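Local coordinates for protein short-chain dehydrogenase/reductase SDR (Paraburkholderia phymatum, PDB 5VA8) that binds NADP and probably catalyses an NADP(H)-dependent oxidation or reduction, as a Rossmann-fold member of the short-chain dehydrogenase/reductase family, at residues 97-109 with 155-167. Numbering follows the deposited sequence.
Sequences AGGPPPGDFRNFT and IDVLGLSNGARSG. With NAP (NADP nicotinamide-adenine-dinucleotide phosphate), chain E; TCE (3,3',3''-phosphanetriyltripropanoic acid), chain F.
Leu-160, in the first turn of helix 159-179, is wedged between Phe-108 and the proline run that follows strand 92-95. Its CB lies against the ring of Pro-100, 3.6 Å from that residue's CB. The next atom, Leu-160 CG, stands over the centre of the Phe-108 ring in a CH-pi contact, 3.8 Å from the centroid and only 6° off the ring normal. At the tip the methyls part: CD1 reaches the ring and carbonyl oxygen of Pro-101, while CD2 stays above the aromatic ring near Phe-108 CG and CD2. With CG anti to the carbonyl carbon (chi1 -66°), the branch is brought over this face; Asp-104 O and Phe-105 CA lie over the rim of the opposite face, and Gly-159 CA sits at the ring's edge.

Toward the surface, the backbones are tied by one direct hydrogen bond, Gly-103 N to Val-157 O (2.9 Å), straight at 161° and in the carbonyl plane. One water links Pro-101 O and Val-157 O to Leu-160 N; a second accepts from Gly-159 N and donates to Gly-103 O and Asp-156 O, so ordered solvent serves amides of the first helical turn.

At the cofactor end, Arg-165 passes Pro-100 and presents the edge of its guanidinium. Arg-165 NH2 donates to NAP O3D at 2.8 Å and to TCE O16 at 2.9 Å, while NE donates in plane to Ser-161 OG. Ser-161 OG in turn donates to TCE O15 at 2.6 Å, so the carboxylate is held by both residues. Close to the dinucleotide, Ala-97 O accepts from the same ribose hydroxyl, O3D. The SDR Asn-Asn-Ala-Gly signature, at the end of strand 92-95, thus adjoins a helix whose Ser-161 and Arg-165 probably stand where classical SDRs have the Tyr and Lys of Tyr-x-x-x-Lys, Arg-165 holding the nicotinamide ribose.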
loop_
_atom_site.group_PDB
_atom_site.type_symbol
_atom_site.label_atom_id
_atom_site.label_comp_id
_atom_site.label_asym_id
_atom_site.label_seq_id
_atom_site.Cartn_x
_atom_site.Cartn_y
_atom_site.Cartn_z
ATOM N N ALA A 97 2.272 22.292 -11.121
ATOM C CA ALA A 97 2.169 22.707 -12.517
ATOM C C ALA A 97 0.839 22.194 -13.028
ATOM O O ALA A 97 0.224 21.316 -12.415
ATOM C CB ALA A 97 3.319 22.167 -13.386
ATOM N N GLY A 98 0.394 22.742 -14.157
ATOM C CA GLY A 98 -0.844 22.260 -14.743
ATOM C C GLY A 98 -0.743 20.791 -15.102
ATOM O O GLY A 98 0.311 20.306 -15.514
ATOM N N GLY A 99 -1.860 20.082 -14.933
ATOM C CA GLY A 99 -1.911 18.661 -15.175
ATOM C C GLY A 99 -2.204 18.322 -16.624
ATOM O O GLY A 99 -2.506 19.194 -17.452
ATOM N N PRO A 100 -2.106 17.040 -16.961
ATOM C CA PRO A 100 -2.232 16.627 -18.368
ATOM C C PRO A 100 -3.681 16.571 -18.809
ATOM O O PRO A 100 -4.605 16.563 -17.981
ATOM C CB PRO A 100 -1.592 15.233 -18.388
ATOM C CG PRO A 100 -1.778 14.718 -16.986
ATOM C CD PRO A 100 -1.745 15.921 -16.070
ATOM N N PRO A 101 -3.915 16.542 -20.116
ATOM C CA PRO A 101 -5.270 16.447 -20.637
ATOM C C PRO A 101 -5.820 15.044 -20.474
ATOM O O PRO A 101 -5.057 14.067 -20.399
ATOM C CB PRO A 101 -5.086 16.789 -22.120
ATOM C CG PRO A 101 -3.723 16.264 -22.411
ATOM C CD PRO A 101 -2.916 16.617 -21.198
ATOM N N PRO A 102 -7.138 14.909 -20.433
ATOM C CA PRO A 102 -7.760 13.583 -20.411
ATOM C C PRO A 102 -7.770 12.924 -21.782
ATOM O O PRO A 102 -7.644 13.571 -22.825
ATOM C CB PRO A 102 -9.191 13.891 -19.962
ATOM C CG PRO A 102 -9.452 15.246 -20.546
ATOM C CD PRO A 102 -8.140 15.991 -20.383
ATOM N N GLY A 103 -7.947 11.608 -21.763
ATOM C CA GLY A 103 -8.130 10.872 -22.998
ATOM C C GLY A 103 -8.082 9.382 -22.757
ATOM O O GLY A 103 -7.737 8.910 -21.669
ATOM N N ASP A 104 -8.448 8.642 -23.804
ATOM C CA ASP A 104 -8.273 7.195 -23.807
ATOM C C ASP A 104 -6.822 6.860 -24.123
ATOM O O ASP A 104 -6.195 7.509 -24.966
ATOM C CB ASP A 104 -9.191 6.537 -24.837
ATOM C CG ASP A 104 -9.111 5.015 -24.809
ATOM O OD1 ASP A 104 -9.817 4.397 -23.979
ATOM O OD2 ASP A 104 -8.341 4.436 -25.610
ATOM N N PHE A 105 -6.296 5.829 -23.448
ATOM C CA PHE A 105 -4.872 5.522 -23.560
ATOM C C PHE A 105 -4.454 5.222 -24.995
ATOM O O PHE A 105 -3.303 5.476 -25.361
ATOM C CB PHE A 105 -4.501 4.350 -22.644
ATOM C CG PHE A 105 -4.973 2.997 -23.132
ATOM C CD1 PHE A 105 -6.276 2.574 -22.916
ATOM C CD2 PHE A 105 -4.089 2.130 -23.751
ATOM C CE1 PHE A 105 -6.701 1.313 -23.350
ATOM C CE2 PHE A 105 -4.492 0.879 -24.175
ATOM C CZ PHE A 105 -5.804 0.467 -23.984
ATOM N N ARG A 106 -5.361 4.699 -25.824
ATOM C CA ARG A 106 -4.986 4.401 -27.203
ATOM C C ARG A 106 -4.773 5.658 -28.042
ATOM O O ARG A 106 -4.195 5.567 -29.132
ATOM C CB ARG A 106 -6.043 3.493 -27.839
ATOM C CG ARG A 106 -5.991 2.066 -27.282
ATOM C CD ARG A 106 -7.293 1.308 -27.450
ATOM N NE ARG A 106 -8.210 1.574 -26.344
ATOM C CZ ARG A 106 -9.098 0.698 -25.887
ATOM N NH1 ARG A 106 -9.889 1.025 -24.873
ATOM N NH2 ARG A 106 -9.185 -0.509 -26.435
ATOM N N ASN A 107 -5.189 6.822 -27.556
ATOM C CA ASN A 107 -5.006 8.075 -28.270
ATOM C C ASN A 107 -3.852 8.910 -27.733
ATOM O O ASN A 107 -3.578 9.974 -28.294
ATOM C CB ASN A 107 -6.298 8.894 -28.227
ATOM C CG ASN A 107 -7.421 8.235 -28.994
ATOM O OD1 ASN A 107 -7.195 7.641 -30.051
ATOM N ND2 ASN A 107 -8.641 8.338 -28.474
ATOM N N PHE A 108 -3.177 8.467 -26.666
ATOM C CA PHE A 108 -2.009 9.182 -26.168
ATOM C C PHE A 108 -0.869 9.056 -27.171
ATOM O O PHE A 108 -0.521 7.946 -27.585
ATOM C CB PHE A 108 -1.544 8.621 -24.821
ATOM C CG PHE A 108 -2.537 8.764 -23.692
ATOM C CD1 PHE A 108 -3.537 9.718 -23.712
ATOM C CD2 PHE A 108 -2.428 7.938 -22.582
ATOM C CE1 PHE A 108 -4.425 9.829 -22.643
ATOM C CE2 PHE A 108 -3.305 8.039 -21.517
ATOM C CZ PHE A 108 -4.306 8.982 -21.543
ATOM N N THR A 109 -0.279 10.183 -27.550
ATOM C CA THR A 109 0.889 10.139 -28.415
ATOM C C THR A 109 2.160 10.104 -27.579
ATOM O O THR A 109 2.154 10.393 -26.382
ATOM C CB THR A 109 0.938 11.343 -29.347
ATOM O OG1 THR A 109 1.147 12.534 -28.577
ATOM C CG2 THR A 109 -0.353 11.457 -30.162
ATOM N N ILE A 155 -7.210 7.199 -12.291
ATOM C CA ILE A 155 -8.394 7.920 -12.729
ATOM C C ILE A 155 -8.628 7.555 -14.187
ATOM O O ILE A 155 -7.698 7.623 -14.997
ATOM C CB ILE A 155 -8.203 9.433 -12.544
ATOM C CG1 ILE A 155 -8.038 9.770 -11.057
ATOM C CG2 ILE A 155 -9.358 10.214 -13.174
ATOM C CD1 ILE A 155 -7.706 11.219 -10.795
ATOM N N ASP A 156 -9.858 7.133 -14.505
ATOM C CA ASP A 156 -10.196 6.535 -15.795
ATOM C C ASP A 156 -9.592 7.277 -16.986
ATOM O O ASP A 156 -8.823 6.704 -17.768
ATOM C CB ASP A 156 -11.726 6.465 -15.913
ATOM C CG ASP A 156 -12.205 5.928 -17.261
ATOM O OD1 ASP A 156 -11.412 5.310 -18.007
ATOM O OD2 ASP A 156 -13.401 6.128 -17.575
ATOM N N VAL A 157 -9.909 8.559 -17.130
ATOM C CA VAL A 157 -9.517 9.273 -18.340
ATOM C C VAL A 157 -8.204 10.016 -18.147
ATOM O O VAL A 157 -7.775 10.752 -19.041
ATOM C CB VAL A 157 -10.613 10.252 -18.788
ATOM C CG1 VAL A 157 -11.908 9.510 -19.046
ATOM C CG2 VAL A 157 -10.808 11.331 -17.737
ATOM N N LEU A 158 -7.537 9.823 -17.001
ATOM C CA LEU A 158 -6.318 10.594 -16.757
ATOM C C LEU A 158 -5.078 9.702 -16.712
ATOM O O LEU A 158 -4.209 9.865 -15.840
ATOM C CB LEU A 158 -6.449 11.421 -15.469
ATOM C CG LEU A 158 -7.350 12.656 -15.623
ATOM C CD1 LEU A 158 -7.453 13.420 -14.304
ATOM C CD2 LEU A 158 -6.838 13.577 -16.727
ATOM N N GLY A 159 -4.966 8.789 -17.680
ATOM C CA GLY A 159 -3.800 7.917 -17.747
ATOM C C GLY A 159 -2.473 8.655 -17.725
ATOM O O GLY A 159 -1.493 8.156 -17.170
ATOM N N LEU A 160 -2.416 9.845 -18.345
ATOM C CA LEU A 160 -1.155 10.591 -18.362
ATOM C C LEU A 160 -0.751 11.020 -16.959
ATOM O O LEU A 160 0.449 11.094 -16.651
ATOM C CB LEU A 160 -1.269 11.810 -19.282
ATOM C CG LEU A 160 -1.451 11.507 -20.774
ATOM C CD1 LEU A 160 -1.821 12.770 -21.532
ATOM C CD2 LEU A 160 -0.172 10.895 -21.363
ATOM N N SER A 161 -1.734 11.321 -16.104
ATOM C CA SER A 161 -1.468 11.634 -14.704
ATOM C C SER A 161 -1.149 10.369 -13.915
ATOM O O SER A 161 -0.187 10.342 -13.133
ATOM C CB SER A 161 -2.678 12.341 -14.085
ATOM O OG SER A 161 -2.500 12.523 -12.683
ATOM N N ASN A 162 -1.959 9.326 -14.116
ATOM C CA ASN A 162 -1.727 8.033 -13.480
ATOM C C ASN A 162 -0.278 7.621 -13.639
ATOM O O ASN A 162 0.360 7.148 -12.693
ATOM C CB ASN A 162 -2.628 6.960 -14.106
ATOM C CG ASN A 162 -4.117 7.256 -13.947
ATOM O OD1 ASN A 162 -4.524 8.055 -13.098
ATOM N ND2 ASN A 162 -4.938 6.599 -14.767
ATOM N N GLY A 163 0.261 7.805 -14.836
ATOM C CA GLY A 163 1.653 7.505 -15.090
ATOM C C GLY A 163 2.629 8.540 -14.562
ATOM O O GLY A 163 3.485 8.210 -13.735
ATOM N N ALA A 164 2.537 9.791 -15.031
ATOM C CA ALA A 164 3.595 10.752 -14.721
ATOM C C ALA A 164 3.707 11.005 -13.226
ATOM O O ALA A 164 4.817 11.088 -12.684
ATOM C CB ALA A 164 3.352 12.063 -15.472
ATOM N N ARG A 165 2.575 11.132 -12.532
ATOM C CA ARG A 165 2.669 11.501 -11.127
ATOM C C ARG A 165 3.102 10.328 -10.273
ATOM O O ARG A 165 3.736 10.533 -9.230
ATOM C CB ARG A 165 1.334 12.049 -10.635
ATOM C CG ARG A 165 0.895 13.264 -11.454
ATOM C CD ARG A 165 -0.277 13.893 -10.753
ATOM N NE ARG A 165 -1.047 14.850 -11.543
ATOM C CZ ARG A 165 -0.901 16.171 -11.512
ATOM N NH1 ARG A 165 0.069 16.744 -10.791
ATOM N NH2 ARG A 165 -1.744 16.923 -12.214
ATOM N N SER A 166 2.790 9.104 -10.709
ATOM C CA SER A 166 3.310 7.920 -10.037
ATOM C C SER A 166 4.819 7.816 -10.209
ATOM O O SER A 166 5.526 7.350 -9.301
ATOM C CB SER A 166 2.619 6.670 -10.571
ATOM O OG SER A 166 1.245 6.662 -10.199
ATOM N N GLY A 167 5.317 8.219 -11.383
ATOM C CA GLY A 167 6.756 8.271 -11.594
ATOM C C GLY A 167 7.435 9.214 -10.628
ATOM O O GLY A 167 8.458 8.875 -10.023
HETATM P PA NAP E . -6.032 25.766 -11.280
HETATM O O1A NAP E . -7.063 26.283 -10.361
HETATM O O2A NAP E . -6.357 25.847 -12.757
HETATM O O5B NAP E . -4.685 26.573 -10.957
HETATM C C5B NAP E . -3.501 26.274 -11.710
HETATM C C4B NAP E . -2.506 27.365 -11.423
HETATM O O4B NAP E . -1.220 26.964 -11.939
HETATM C C3B NAP E . -2.807 28.710 -12.083
HETATM O O3B NAP E . -2.285 29.758 -11.278
HETATM C C2B NAP E . -2.035 28.596 -13.393
HETATM O O2B NAP E . -1.843 29.916 -13.951
HETATM C C1B NAP E . -0.765 27.908 -12.888
HETATM N N9A NAP E . -0.024 27.171 -13.906
HETATM C C8A NAP E . -0.484 26.121 -14.656
HETATM N N7A NAP E . 0.429 25.570 -15.422
HETATM C C5A NAP E . 1.568 26.318 -15.165
HETATM C C6A NAP E . 2.880 26.253 -15.675
HETATM N N6A NAP E . 3.281 25.357 -16.584
HETATM N N1A NAP E . 3.778 27.156 -15.221
HETATM C C2A NAP E . 3.380 28.052 -14.307
HETATM N N3A NAP E . 2.172 28.208 -13.755
HETATM C C4A NAP E . 1.305 27.309 -14.233
HETATM O O3 NAP E . -5.691 24.237 -10.956
HETATM P PN NAP E . -5.688 23.386 -9.600
HETATM O O1N NAP E . -5.150 24.209 -8.499
HETATM O O2N NAP E . -7.023 22.769 -9.453
HETATM O O5D NAP E . -4.645 22.246 -10.005
HETATM C C5D NAP E . -3.261 22.316 -9.604
HETATM C C4D NAP E . -2.666 20.963 -9.906
HETATM O O4D NAP E . -3.317 19.972 -9.076
HETATM C C3D NAP E . -2.829 20.474 -11.350
HETATM O O3D NAP E . -1.693 19.710 -11.755
HETATM C C2D NAP E . -4.056 19.572 -11.255
HETATM O O2D NAP E . -4.145 18.586 -12.278
HETATM C C1D NAP E . -3.784 18.939 -9.894
HETATM N N1N NAP E . -4.983 18.345 -9.252
HETATM C C2N NAP E . -6.115 19.061 -9.144
HETATM C C3N NAP E . -7.206 18.525 -8.492
HETATM C C7N NAP E . -8.516 19.225 -8.293
HETATM O O7N NAP E . -9.541 18.541 -8.107
HETATM N N7N NAP E . -8.557 20.544 -8.458
HETATM C C4N NAP E . -7.069 17.275 -7.894
HETATM C C5N NAP E . -5.891 16.561 -8.037
HETATM C C6N NAP E . -4.858 17.108 -8.737
HETATM P P2B NAP E . -1.452 30.123 -15.501
HETATM O O1X NAP E . -0.051 29.633 -15.653
HETATM O O2X NAP E . -2.446 29.322 -16.344
HETATM O O3X NAP E . -1.609 31.642 -15.716
HETATM O O16 TCE F . -3.973 15.275 -13.094
HETATM C C14 TCE F . -4.743 14.873 -12.179
HETATM O O15 TCE F . -4.561 13.756 -11.641
HETATM C C5 TCE F . -5.922 15.745 -11.749
HETATM C C2 TCE F . -6.863 14.896 -10.900
HETATM P P TCE F . -8.140 15.998 -10.124
HETATM C C3 TCE F . -8.778 17.245 -11.320
HETATM C C6 TCE F . -9.513 16.388 -12.341
HETATM C C8 TCE F . -9.979 17.306 -13.452
HETATM O O10 TCE F . -11.186 17.268 -13.783
HETATM O O9 TCE F . -9.166 18.092 -14.013
HETATM C C1 TCE F . -9.488 14.952 -9.431
HETATM C C4 TCE F . -8.862 14.030 -8.391
HETATM C C11 TCE F . -9.959 13.113 -7.881
HETATM O O12 TCE F . -9.737 12.290 -6.953
HETATM O O13 TCE F . -11.101 13.200 -8.407
HETATM O O HOH W 1 -4.747 11.512 -19.465
HETATM O O HOH W 2 -6.767 7.507 -19.525
#